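Local structure of serine-rich Repeat Adhesion Glycoprotein (Srr1) (Streptococcus agalactiae, 4MBO) at residues V44-F49 with R119-V124; D137-T142 with E154-N159; S175-L180 with Y312-T317; N208-I213 with S302-T307. The protein binds fibrinogen as a cell-surface adhesin, probably holding a fibrinogen peptide between two immunoglobulin-like domains as related streptococcal and staphylococcal adhesins do. All blocks are in the same frame, centred on the assembly; numbering follows the deposited sequence.

Contact 1 of 4, residues V44-F49 with R119-V124; sequences VLNFAF and RVNMPV
V120 and F47 are cross-strand partners whose side chains lie side by side, in the N-terminal Ig-like domain, where strand 43-51 runs antiparallel to strand 116-126 in a four-stranded sheet. The V120 side chain is short, and every carbon beyond CA meets the phenylalanine. Its CB lies over one face of the F47 ring, offset toward the rim and 3.5 Å from F47 CZ, in a CH-pi contact. From there the branches part: CG1 lies 3.8 Å from F47 CE2, while CG2 comes to 3.6 Å from F47 CZ. The ring reaches this place because F47 CG sits between its own backbone N and carbonyl carbon (chi1 59°), which brings the ring alongside the valine. M122 CE adds a contact at the ring edge, 4.1 Å from F47 CE2. Further along the same sheet face, L45 CB packs 3.9 Å from V124 CG1. F60 and V62 on strand 59-64 meet F47, and Y104 on strand 101-106 meets V120, so this face looks into the sandwich core. Four backbone bonds hold the register, L45 with M122 and F47 with V120 each pairing in both directions; L45 N to M122 O measures 2.8 Å. On the other face, which carries N46 bonded to K25, the R119 guanidinium folds over A48, its NH1 3.5 Å from A48 CB.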
# COMPACT_ATOMS: atom_id res chain seq x y z
N VAL A 44 6.82 -9.82 10.21
CA VAL A 44 6.71 -9.44 11.60
C VAL A 44 8.11 -9.11 12.14
O VAL A 44 9.07 -9.87 11.96
CB VAL A 44 6.06 -10.57 12.45
CG1 VAL A 44 6.04 -10.14 13.91
CG2 VAL A 44 4.61 -10.80 11.98
N LEU A 45 8.20 -7.97 12.78
CA LEU A 45 9.42 -7.53 13.45
C LEU A 45 9.26 -7.66 14.96
O LEU A 45 8.26 -7.23 15.54
CB LEU A 45 9.66 -6.05 13.14
CG LEU A 45 10.78 -5.34 13.92
CD1 LEU A 45 12.13 -5.97 13.61
CD2 LEU A 45 10.79 -3.86 13.60
N ASN A 46 10.27 -8.24 15.60
CA ASN A 46 10.26 -8.20 17.04
C ASN A 46 11.64 -7.86 17.58
O ASN A 46 12.67 -8.15 16.96
CB ASN A 46 9.76 -9.48 17.65
CG ASN A 46 10.76 -10.58 17.58
OD1 ASN A 46 10.88 -11.24 16.57
ND2 ASN A 46 11.46 -10.83 18.70
N PHE A 47 11.65 -7.18 18.72
CA PHE A 47 12.90 -6.84 19.38
C PHE A 47 12.68 -6.73 20.87
O PHE A 47 11.55 -6.57 21.34
CB PHE A 47 13.53 -5.54 18.80
CG PHE A 47 12.67 -4.32 18.89
CD1 PHE A 47 12.71 -3.52 20.02
CD2 PHE A 47 11.85 -3.97 17.83
CE1 PHE A 47 11.91 -2.38 20.10
CE2 PHE A 47 11.06 -2.84 17.91
CZ PHE A 47 11.09 -2.06 19.04
N ALA A 48 13.77 -6.81 21.62
CA ALA A 48 13.69 -6.71 23.06
C ALA A 48 15.07 -6.34 23.59
O ALA A 48 16.09 -6.58 22.92
CB ALA A 48 13.26 -8.04 23.66
N PHE A 49 15.09 -5.76 24.78
CA PHE A 49 16.32 -5.39 25.46
C PHE A 49 16.02 -4.98 26.90
O PHE A 49 14.85 -4.89 27.30
CB PHE A 49 17.03 -4.21 24.74
CG PHE A 49 16.21 -2.96 24.66
CD1 PHE A 49 16.21 -2.02 25.69
CD2 PHE A 49 15.42 -2.71 23.54
CE1 PHE A 49 15.44 -0.87 25.62
CE2 PHE A 49 14.63 -1.57 23.48
CZ PHE A 49 14.65 -0.65 24.50
N ARG A 119 9.99 -4.87 25.14
CA ARG A 119 9.74 -5.97 24.24
C ARG A 119 8.64 -5.51 23.30
O ARG A 119 7.60 -5.05 23.75
CB ARG A 119 9.28 -7.22 25.01
CG ARG A 119 9.12 -8.47 24.17
CD ARG A 119 8.97 -9.74 25.02
NE ARG A 119 10.13 -9.88 25.91
CZ ARG A 119 11.30 -10.39 25.53
NH1 ARG A 119 11.44 -10.93 24.31
NH2 ARG A 119 12.32 -10.36 26.36
N VAL A 120 8.87 -5.68 22.00
CA VAL A 120 7.94 -5.23 20.99
C VAL A 120 7.81 -6.22 19.83
O VAL A 120 8.82 -6.85 19.41
CB VAL A 120 8.44 -3.89 20.38
CG1 VAL A 120 7.57 -3.43 19.20
CG2 VAL A 120 8.50 -2.81 21.45
N ASN A 121 6.56 -6.37 19.38
CA ASN A 121 6.20 -7.11 18.18
C ASN A 121 5.39 -6.15 17.33
O ASN A 121 4.56 -5.39 17.86
CB ASN A 121 5.32 -8.31 18.48
CG ASN A 121 6.04 -9.41 19.22
OD1 ASN A 121 6.99 -10.01 18.71
ND2 ASN A 121 5.55 -9.72 20.39
N MET A 122 5.65 -6.10 16.03
CA MET A 122 4.81 -5.29 15.15
C MET A 122 4.90 -5.78 13.71
O MET A 122 5.91 -6.38 13.30
CB MET A 122 5.24 -3.83 15.20
CG MET A 122 6.48 -3.59 14.41
SD MET A 122 6.96 -1.84 14.36
CE MET A 122 7.56 -1.75 16.00
N PRO A 123 3.83 -5.54 12.93
CA PRO A 123 3.93 -5.87 11.52
C PRO A 123 4.79 -4.86 10.76
O PRO A 123 4.82 -3.66 11.08
CB PRO A 123 2.47 -5.80 11.03
CG PRO A 123 1.83 -4.86 11.95
CD PRO A 123 2.48 -5.09 13.30
N VAL A 124 5.51 -5.37 9.79
CA VAL A 124 6.27 -4.53 8.86
C VAL A 124 6.00 -5.07 7.45
O VAL A 124 5.76 -6.25 7.28
CB VAL A 124 7.78 -4.47 9.13
CG1 VAL A 124 8.07 -3.76 10.44
CG2 VAL A 124 8.43 -5.82 9.11

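Contact 2 of 4, residues D137-T142 with E154-N159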
# COMPACT_ATOMS: atom_id res chain seq x y z
N ASP A 137 12.54 -12.67 -8.11
CA ASP A 137 13.59 -13.13 -7.18
C ASP A 137 13.37 -12.57 -5.77
O ASP A 137 12.65 -11.60 -5.58
CB ASP A 137 14.97 -12.74 -7.71
CG ASP A 137 15.22 -13.13 -9.24
OD1 ASP A 137 14.59 -14.06 -9.85
OD2 ASP A 137 16.12 -12.48 -9.83
N LYS A 138 14.04 -13.16 -4.79
CA LYS A 138 13.91 -12.71 -3.41
C LYS A 138 14.58 -11.37 -3.16
O LYS A 138 15.67 -11.10 -3.66
CB LYS A 138 14.49 -13.74 -2.44
CG LYS A 138 13.71 -15.05 -2.37
CD LYS A 138 14.24 -16.00 -1.29
CE LYS A 138 15.66 -16.43 -1.61
NZ LYS A 138 16.27 -17.52 -0.75
N GLN A 139 13.90 -10.55 -2.36
CA GLN A 139 14.38 -9.25 -1.93
C GLN A 139 14.92 -9.41 -0.53
O GLN A 139 14.49 -10.29 0.19
CB GLN A 139 13.22 -8.25 -1.91
CG GLN A 139 12.43 -8.19 -3.22
CD GLN A 139 13.31 -7.75 -4.37
OE1 GLN A 139 13.70 -6.58 -4.44
NE2 GLN A 139 13.55 -8.65 -5.31
N CYS A 140 15.84 -8.55 -0.14
CA CYS A 140 16.49 -8.61 1.18
C CYS A 140 15.92 -7.52 2.12
O CYS A 140 15.90 -6.33 1.77
CB CYS A 140 18.00 -8.41 0.95
SG CYS A 140 18.93 -7.85 2.39
N PHE A 141 15.42 -7.94 3.28
CA PHE A 141 14.82 -7.05 4.29
C PHE A 141 15.62 -7.17 5.56
O PHE A 141 15.90 -8.25 5.99
CB PHE A 141 13.37 -7.39 4.54
CG PHE A 141 12.54 -7.39 3.30
CD1 PHE A 141 12.07 -6.20 2.76
CD2 PHE A 141 12.23 -8.58 2.65
CE1 PHE A 141 11.35 -6.18 1.61
CE2 PHE A 141 11.49 -8.56 1.47
CZ PHE A 141 11.04 -7.36 0.97
N THR A 142 16.00 -6.04 6.14
CA THR A 142 16.79 -6.02 7.38
C THR A 142 16.30 -4.99 8.39
O THR A 142 15.63 -4.03 8.07
CB THR A 142 18.31 -5.78 7.12
OG1 THR A 142 18.57 -4.45 6.58
CG2 THR A 142 18.88 -6.84 6.16
N GLU A 154 12.48 -12.47 0.83
CA GLU A 154 11.17 -12.83 0.30
C GLU A 154 10.94 -12.24 -1.06
O GLU A 154 11.35 -11.09 -1.29
CB GLU A 154 10.01 -12.24 1.15
CG GLU A 154 10.07 -12.44 2.65
CD GLU A 154 9.72 -13.81 3.10
OE1 GLU A 154 9.20 -14.62 2.30
OE2 GLU A 154 10.03 -14.14 4.28
N ARG A 155 10.29 -12.98 -1.95
CA ARG A 155 9.79 -12.36 -3.16
C ARG A 155 8.58 -11.50 -2.75
O ARG A 155 7.96 -11.74 -1.70
CB ARG A 155 9.30 -13.43 -4.16
CG ARG A 155 10.38 -14.35 -4.62
CD ARG A 155 9.82 -15.39 -5.59
NE ARG A 155 10.79 -16.45 -5.68
CZ ARG A 155 10.92 -17.40 -4.75
NH1 ARG A 155 11.85 -18.33 -4.89
NH2 ARG A 155 10.11 -17.42 -3.68
N VAL A 156 8.23 -10.55 -3.59
CA VAL A 156 7.06 -9.70 -3.36
C VAL A 156 6.14 -9.89 -4.55
O VAL A 156 6.56 -9.75 -5.67
CB VAL A 156 7.47 -8.24 -3.18
CG1 VAL A 156 6.24 -7.35 -3.07
CG2 VAL A 156 8.35 -8.12 -1.94
N GLN A 157 4.89 -10.22 -4.27
CA GLN A 157 3.95 -10.49 -5.34
C GLN A 157 2.72 -9.62 -5.26
O GLN A 157 2.18 -9.40 -4.19
CB GLN A 157 3.53 -11.97 -5.25
CG GLN A 157 2.37 -12.37 -6.13
CD GLN A 157 2.05 -13.84 -5.98
OE1 GLN A 157 2.83 -14.69 -6.36
NE2 GLN A 157 0.89 -14.13 -5.42
N TYR A 158 2.30 -9.14 -6.42
CA TYR A 158 1.07 -8.40 -6.57
C TYR A 158 0.22 -9.17 -7.59
O TYR A 158 0.73 -9.99 -8.38
CB TYR A 158 1.33 -7.03 -7.15
CG TYR A 158 2.11 -6.09 -6.26
CD1 TYR A 158 1.46 -5.29 -5.34
CD2 TYR A 158 3.50 -5.96 -6.37
CE1 TYR A 158 2.16 -4.40 -4.51
CE2 TYR A 158 4.20 -5.09 -5.57
CZ TYR A 158 3.53 -4.29 -4.66
OH TYR A 158 4.20 -3.42 -3.83
N ASN A 159 -1.09 -9.00 -7.52
CA ASN A 159 -1.95 -9.67 -8.49
C ASN A 159 -1.78 -9.16 -9.91
O ASN A 159 -1.43 -8.00 -10.12
CB ASN A 159 -3.40 -9.50 -8.09
CG ASN A 159 -3.80 -10.43 -6.97
OD1 ASN A 159 -3.10 -11.40 -6.65
ND2 ASN A 159 -4.93 -10.14 -6.37
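Q139 and E154 form a hydrogen-bonded antiparallel pair near the open end of the beta hairpin made by strands 139-145 and 148-157. Q139 N donates to E154 O at 2.8 Å, approaching from above the carbonyl plane, and E154 N returns a bond to Q139 O, this time in the carbonyl plane. The segments stay close at K138 and R155 and part after that, their strand axes lying 110° apart. The F141 ring turns its edge to the other segment. Its CE2 comes to 3.7 Å from E154 O, and its CZ touches V156 CG2 at 4.0 Å. The E154 and F141 side chains run at about a right angle to each other, with E154 CB 4.0 Å from F141 CE2. On the other side of the Q139 pairing, K138 crosses R155, their CG atoms 4.1 Å apart, and K138 CG lies over one face of the R155 guanidinium. In the next shell, L43 and P126 cover F141, and R155 pairs through its backbone with G33 and V35, so the hairpin strand is bound to a neighbour on its far side. The T135 hydroxyl oxygen is hydrogen-bonded to both D137 O and V156 N, tying the chain before strand 139-145 to the departing strand. A calcium ion lies about 4 Å from the Q139 side chain. That chain bends at chi2 (-61°) and folds back on its own segment, where NE2, with its acceptor in the amide plane, bonds D137 O at 3.1 Å.

Contact 3 of 4, residues S175-L180 with Y312-T317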
# COMPACT_ATOMS: atom_id res chain seq x y z
N SER A 175 -7.34 -3.15 -10.54
CA SER A 175 -7.60 -2.10 -9.58
C SER A 175 -7.06 -2.49 -8.23
O SER A 175 -6.74 -3.63 -8.02
CB SER A 175 -9.08 -1.81 -9.50
OG SER A 175 -9.77 -2.96 -8.99
N ARG A 176 -6.92 -1.52 -7.34
CA ARG A 176 -6.36 -1.75 -6.01
C ARG A 176 -6.71 -0.65 -5.04
O ARG A 176 -6.69 0.52 -5.38
CB ARG A 176 -4.83 -1.84 -6.17
CG ARG A 176 -4.06 -2.33 -4.98
CD ARG A 176 -2.59 -2.52 -5.35
NE ARG A 176 -1.99 -3.27 -4.27
CZ ARG A 176 -1.26 -2.77 -3.29
NH1 ARG A 176 -0.88 -3.58 -2.32
NH2 ARG A 176 -0.94 -1.48 -3.24
N ILE A 177 -7.03 -1.01 -3.78
CA ILE A 177 -7.15 -0.05 -2.74
C ILE A 177 -5.71 0.07 -2.27
O ILE A 177 -5.12 -0.90 -1.73
CB ILE A 177 -8.06 -0.53 -1.61
CG1 ILE A 177 -9.48 -0.66 -2.15
CG2 ILE A 177 -7.95 0.42 -0.45
CD1 ILE A 177 -10.51 -1.20 -1.18
N MET A 178 -5.08 1.20 -2.55
CA MET A 178 -3.66 1.33 -2.26
C MET A 178 -3.29 2.32 -1.19
O MET A 178 -2.11 2.53 -0.91
CB MET A 178 -2.88 1.58 -3.56
CG MET A 178 -3.45 2.65 -4.46
SD MET A 178 -3.56 4.25 -3.68
CE MET A 178 -1.78 4.62 -3.45
N LYS A 179 -4.30 2.91 -0.55
CA LYS A 179 -4.04 3.87 0.53
C LYS A 179 -5.25 4.01 1.42
O LYS A 179 -6.38 4.11 0.92
CB LYS A 179 -3.69 5.26 -0.01
CG LYS A 179 -3.02 6.20 0.98
CD LYS A 179 -1.62 5.74 1.42
CE LYS A 179 -0.70 5.47 0.23
NZ LYS A 179 0.73 5.35 0.65
N LEU A 180 -4.99 4.00 2.71
CA LEU A 180 -6.00 4.32 3.72
C LEU A 180 -5.43 5.47 4.54
O LEU A 180 -4.43 5.31 5.21
CB LEU A 180 -6.29 3.12 4.61
CG LEU A 180 -6.89 1.87 3.95
CD1 LEU A 180 -6.98 0.74 4.99
CD2 LEU A 180 -8.24 2.14 3.30
N TYR A 312 -12.20 -6.40 -12.67
CA TYR A 312 -11.26 -6.71 -11.58
C TYR A 312 -11.89 -6.23 -10.29
O TYR A 312 -12.50 -5.17 -10.26
CB TYR A 312 -9.93 -6.02 -11.83
CG TYR A 312 -8.80 -6.50 -10.94
CD1 TYR A 312 -8.66 -6.02 -9.66
CD2 TYR A 312 -7.87 -7.45 -11.41
CE1 TYR A 312 -7.63 -6.43 -8.85
CE2 TYR A 312 -6.83 -7.88 -10.59
CZ TYR A 312 -6.72 -7.34 -9.30
OH TYR A 312 -5.71 -7.70 -8.43
N SER A 313 -11.75 -7.01 -9.21
CA SER A 313 -12.35 -6.65 -7.92
C SER A 313 -11.32 -6.52 -6.85
O SER A 313 -10.32 -7.22 -6.85
CB SER A 313 -13.39 -7.71 -7.49
OG SER A 313 -14.42 -7.85 -8.47
N TYR A 314 -11.59 -5.63 -5.89
CA TYR A 314 -10.69 -5.47 -4.75
C TYR A 314 -11.49 -5.01 -3.52
O TYR A 314 -12.25 -4.02 -3.56
CB TYR A 314 -9.60 -4.47 -5.10
CG TYR A 314 -8.33 -4.68 -4.33
CD1 TYR A 314 -8.17 -4.26 -3.00
CD2 TYR A 314 -7.26 -5.29 -4.95
CE1 TYR A 314 -6.98 -4.47 -2.33
CE2 TYR A 314 -6.08 -5.48 -4.31
CZ TYR A 314 -5.93 -5.09 -3.00
OH TYR A 314 -4.70 -5.29 -2.42
N GLY A 315 -11.32 -5.71 -2.41
CA GLY A 315 -12.10 -5.42 -1.21
C GLY A 315 -11.39 -4.78 -0.05
O GLY A 315 -10.16 -4.75 0.01
N HIS A 316 -12.19 -4.25 0.88
CA HIS A 316 -11.69 -3.64 2.11
C HIS A 316 -12.75 -3.75 3.23
O HIS A 316 -13.95 -3.66 2.97
CB HIS A 316 -11.28 -2.18 1.89
CG HIS A 316 -11.22 -1.39 3.15
ND1 HIS A 316 -10.26 -1.61 4.11
CD2 HIS A 316 -12.03 -0.43 3.63
CE1 HIS A 316 -10.49 -0.81 5.14
NE2 HIS A 316 -11.57 -0.09 4.87
N THR A 317 -12.27 -3.96 4.45
CA THR A 317 -13.12 -4.07 5.64
C THR A 317 -12.57 -3.18 6.75
O THR A 317 -11.38 -3.22 7.04
CB THR A 317 -13.19 -5.52 6.15
OG1 THR A 317 -13.72 -6.36 5.11
CG2 THR A 317 -14.07 -5.64 7.40
O HOH W 1 -4.74 -5.49 -7.48
O HOH W 2 -4.64 -3.23 -0.41
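In both Y314 (chi1 -153°) and R176 (chi1 -169°) the side chain leaves with CG opposite the backbone nitrogen, which lays the two alongside each other, pointing the same way. The phenol ring lies with one face against the opposite backbone: R176 CA makes a CH-pi contact 4.0 Å from the ring centroid, and I177 N is 3.5 Å from Y314 CD1. Farther out, R176 CG rests 3.8 Å from Y314 CE2, while the guanidinium turns steeply, its plane 75° from the ring. Both polar ends meet D38 OD1, R176 NE by a salt bridge and Y314 OH by a hydrogen bond. A water donates to I177 O at 2.7 Å and also to Y314 OH. Another donates to S175 O at 2.8 Å and is hydrogen-bonded to Y312 OH, while S175 OG bonds Y189 OH. The other guanidinium nitrogens are fixed by L37 O, S243 O and Q128 OE1, so this buried charge is surrounded by acceptors. Strands 169-181 and 309-316 belong to different sheets of the C-terminal adhesin domain, packed as in a beta sandwich; no direct hydrogen bond joins the roughly parallel segments, which meet through side chains, the backbone under the Y314 ring and the two bridging waters. I177 CG1 touches Y314 CD1 at 3.9 Å, and its CD1 presses closely on H316 CB at 3.3 Å. L180 CD2 stands over one face of the imidazole, 4.2 Å from the centroid. H316 NE2 bonds to N318 OD1.

Contact 4 of 4, residues N208-I213 with S302-T307; sequences NLYTII and SDINQT
Y210 and S302 are joined by two backbone hydrogen bonds, the one antiparallel bridge between these segments; the pairing of strands 210-215 and 295-302 continues at I212 with T300. S302 N reaches Y210 O at 2.8 Å, and the return bond from Y210 N to S302 O is more bent, 140° at the hydrogen. The aromatic contact comes next: I304 stands over the Y210 ring, its CB almost directly above the centre at 4.2 Å, while S302 O lies in the ring plane at its edge. I304 CD1 extends the packing to Y210 CE2 at 4.1 Å. I212 makes van der Waals contacts with polar side chains, its CG2 meeting Q306 NE2 at 3.7 Å and its CG1 approaching S302 OG; the Q306 amide has its polar partner in Y298 OH. The remaining bonds lie within the connection to strand 309-316. D303 to Q306 form a type I turn closed by Q306 N on D303 O, an oxygen that also accepts S302 OG at 2.7 Å. The D303 carboxylate receives T307 N at 2.7 Å on the syn lone pair of OD1, and Y308 N bonds to the same oxygen. These two N-H groups would be expected to stabilise the charged form of D303. The bonds to D303 would help hold the turn's shape, whereas across the segments only Y210 and S302 are hydrogen-bonded, the rest being van der Waals contact.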
# COMPACT_ATOMS: atom_id res chain seq x y z
N ASN A 208 -18.72 1.65 -27.70
CA ASN A 208 -17.46 2.16 -27.17
C ASN A 208 -16.96 1.34 -25.99
O ASN A 208 -17.73 0.62 -25.32
CB ASN A 208 -17.62 3.60 -26.66
CG ASN A 208 -17.73 4.64 -27.76
OD1 ASN A 208 -17.55 4.35 -28.94
ND2 ASN A 208 -18.00 5.87 -27.36
N LEU A 209 -15.68 1.52 -25.69
CA LEU A 209 -15.09 1.02 -24.45
C LEU A 209 -15.51 1.98 -23.31
O LEU A 209 -15.48 3.20 -23.47
CB LEU A 209 -13.59 1.00 -24.58
CG LEU A 209 -13.01 -0.01 -25.57
CD1 LEU A 209 -11.61 0.45 -26.01
CD2 LEU A 209 -12.99 -1.41 -24.97
N TYR A 210 -15.92 1.40 -22.20
CA TYR A 210 -16.30 2.11 -20.97
C TYR A 210 -15.56 1.51 -19.78
O TYR A 210 -15.11 0.36 -19.81
CB TYR A 210 -17.80 2.01 -20.66
CG TYR A 210 -18.74 2.67 -21.60
CD1 TYR A 210 -19.11 2.03 -22.79
CD2 TYR A 210 -19.34 3.89 -21.31
CE1 TYR A 210 -20.00 2.61 -23.67
CE2 TYR A 210 -20.22 4.49 -22.21
CZ TYR A 210 -20.55 3.83 -23.37
OH TYR A 210 -21.44 4.36 -24.29
N THR A 211 -15.40 2.33 -18.75
CA THR A 211 -14.96 1.86 -17.43
C THR A 211 -16.05 2.15 -16.41
O THR A 211 -16.50 3.27 -16.29
CB THR A 211 -13.62 2.44 -17.00
OG1 THR A 211 -12.59 1.79 -17.73
CG2 THR A 211 -13.39 2.25 -15.50
N ILE A 212 -16.53 1.08 -15.76
CA ILE A 212 -17.50 1.18 -14.71
C ILE A 212 -16.77 0.85 -13.40
O ILE A 212 -16.01 -0.14 -13.30
CB ILE A 212 -18.64 0.17 -14.85
CG1 ILE A 212 -19.24 0.13 -16.27
CG2 ILE A 212 -19.69 0.44 -13.77
CD1 ILE A 212 -19.59 1.45 -16.84
N ILE A 213 -17.01 1.68 -12.39
CA ILE A 213 -16.48 1.47 -11.04
C ILE A 213 -17.70 1.37 -10.15
O ILE A 213 -18.57 2.26 -10.15
CB ILE A 213 -15.57 2.62 -10.62
CG1 ILE A 213 -14.29 2.58 -11.51
CG2 ILE A 213 -15.22 2.52 -9.14
CD1 ILE A 213 -13.51 3.85 -11.54
N SER A 302 -15.42 -2.38 -20.25
CA SER A 302 -16.56 -3.17 -20.74
C SER A 302 -17.53 -2.30 -21.46
O SER A 302 -17.30 -1.12 -21.64
CB SER A 302 -17.32 -3.76 -19.52
OG SER A 302 -17.92 -2.72 -18.68
N ASP A 303 -18.63 -2.91 -21.90
CA ASP A 303 -19.75 -2.14 -22.38
C ASP A 303 -20.47 -1.55 -21.14
O ASP A 303 -20.15 -1.90 -19.98
CB ASP A 303 -20.70 -3.02 -23.18
CG ASP A 303 -21.30 -4.11 -22.35
OD1 ASP A 303 -20.58 -4.82 -21.65
OD2 ASP A 303 -22.55 -4.27 -22.40
N ILE A 304 -21.41 -0.64 -21.37
CA ILE A 304 -22.06 0.05 -20.27
C ILE A 304 -22.85 -0.91 -19.37
O ILE A 304 -22.99 -0.63 -18.19
CB ILE A 304 -22.91 1.19 -20.83
CG1 ILE A 304 -23.09 2.27 -19.77
CG2 ILE A 304 -24.22 0.67 -21.40
CD1 ILE A 304 -23.70 3.56 -20.27
N ASN A 305 -23.29 -2.05 -19.93
CA ASN A 305 -24.09 -3.08 -19.25
C ASN A 305 -23.22 -4.19 -18.61
O ASN A 305 -23.75 -5.10 -18.01
CB ASN A 305 -25.09 -3.73 -20.26
CG ASN A 305 -26.20 -2.78 -20.74
OD1 ASN A 305 -27.01 -2.32 -19.95
ND2 ASN A 305 -26.26 -2.54 -22.04
N GLN A 306 -21.90 -4.10 -18.72
CA GLN A 306 -20.97 -5.09 -18.13
C GLN A 306 -21.29 -6.49 -18.59
O GLN A 306 -21.38 -7.43 -17.79
CB GLN A 306 -21.01 -5.03 -16.61
CG GLN A 306 -20.81 -3.66 -16.04
CD GLN A 306 -20.69 -3.72 -14.54
OE1 GLN A 306 -19.95 -4.55 -13.99
NE2 GLN A 306 -21.38 -2.85 -13.88
N THR A 307 -21.50 -6.61 -19.89
CA THR A 307 -21.82 -7.82 -20.55
C THR A 307 -20.58 -8.53 -21.14
O THR A 307 -20.57 -9.75 -21.30
CB THR A 307 -22.82 -7.50 -21.67
OG1 THR A 307 -23.94 -6.80 -21.09
CG2 THR A 307 -23.29 -8.76 -22.34

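In the fold
Contact 1 is a strand pair of the N-terminal Ig-like domain with one face to the core, and contacts 3 and 4 lie in the C-terminal adhesin domain. Contact 2 comes between: its centre is 20 Å from those of both contact 1 and contact 3. It touches contact 3 directly, with Y158 CE1 3.8 Å from R176 NH1 and a probable hydrogen bond between N159 ND2 and Y312 OH. Contacts 3 and 4 reach the same sheet, their nearest atoms about 7 Å apart. Contacts 1 and 4 have centres 47 Å apart. In related adhesins a ligand peptide docks between the two domains; contacts 2 and 3 probably lie close to the equivalent region.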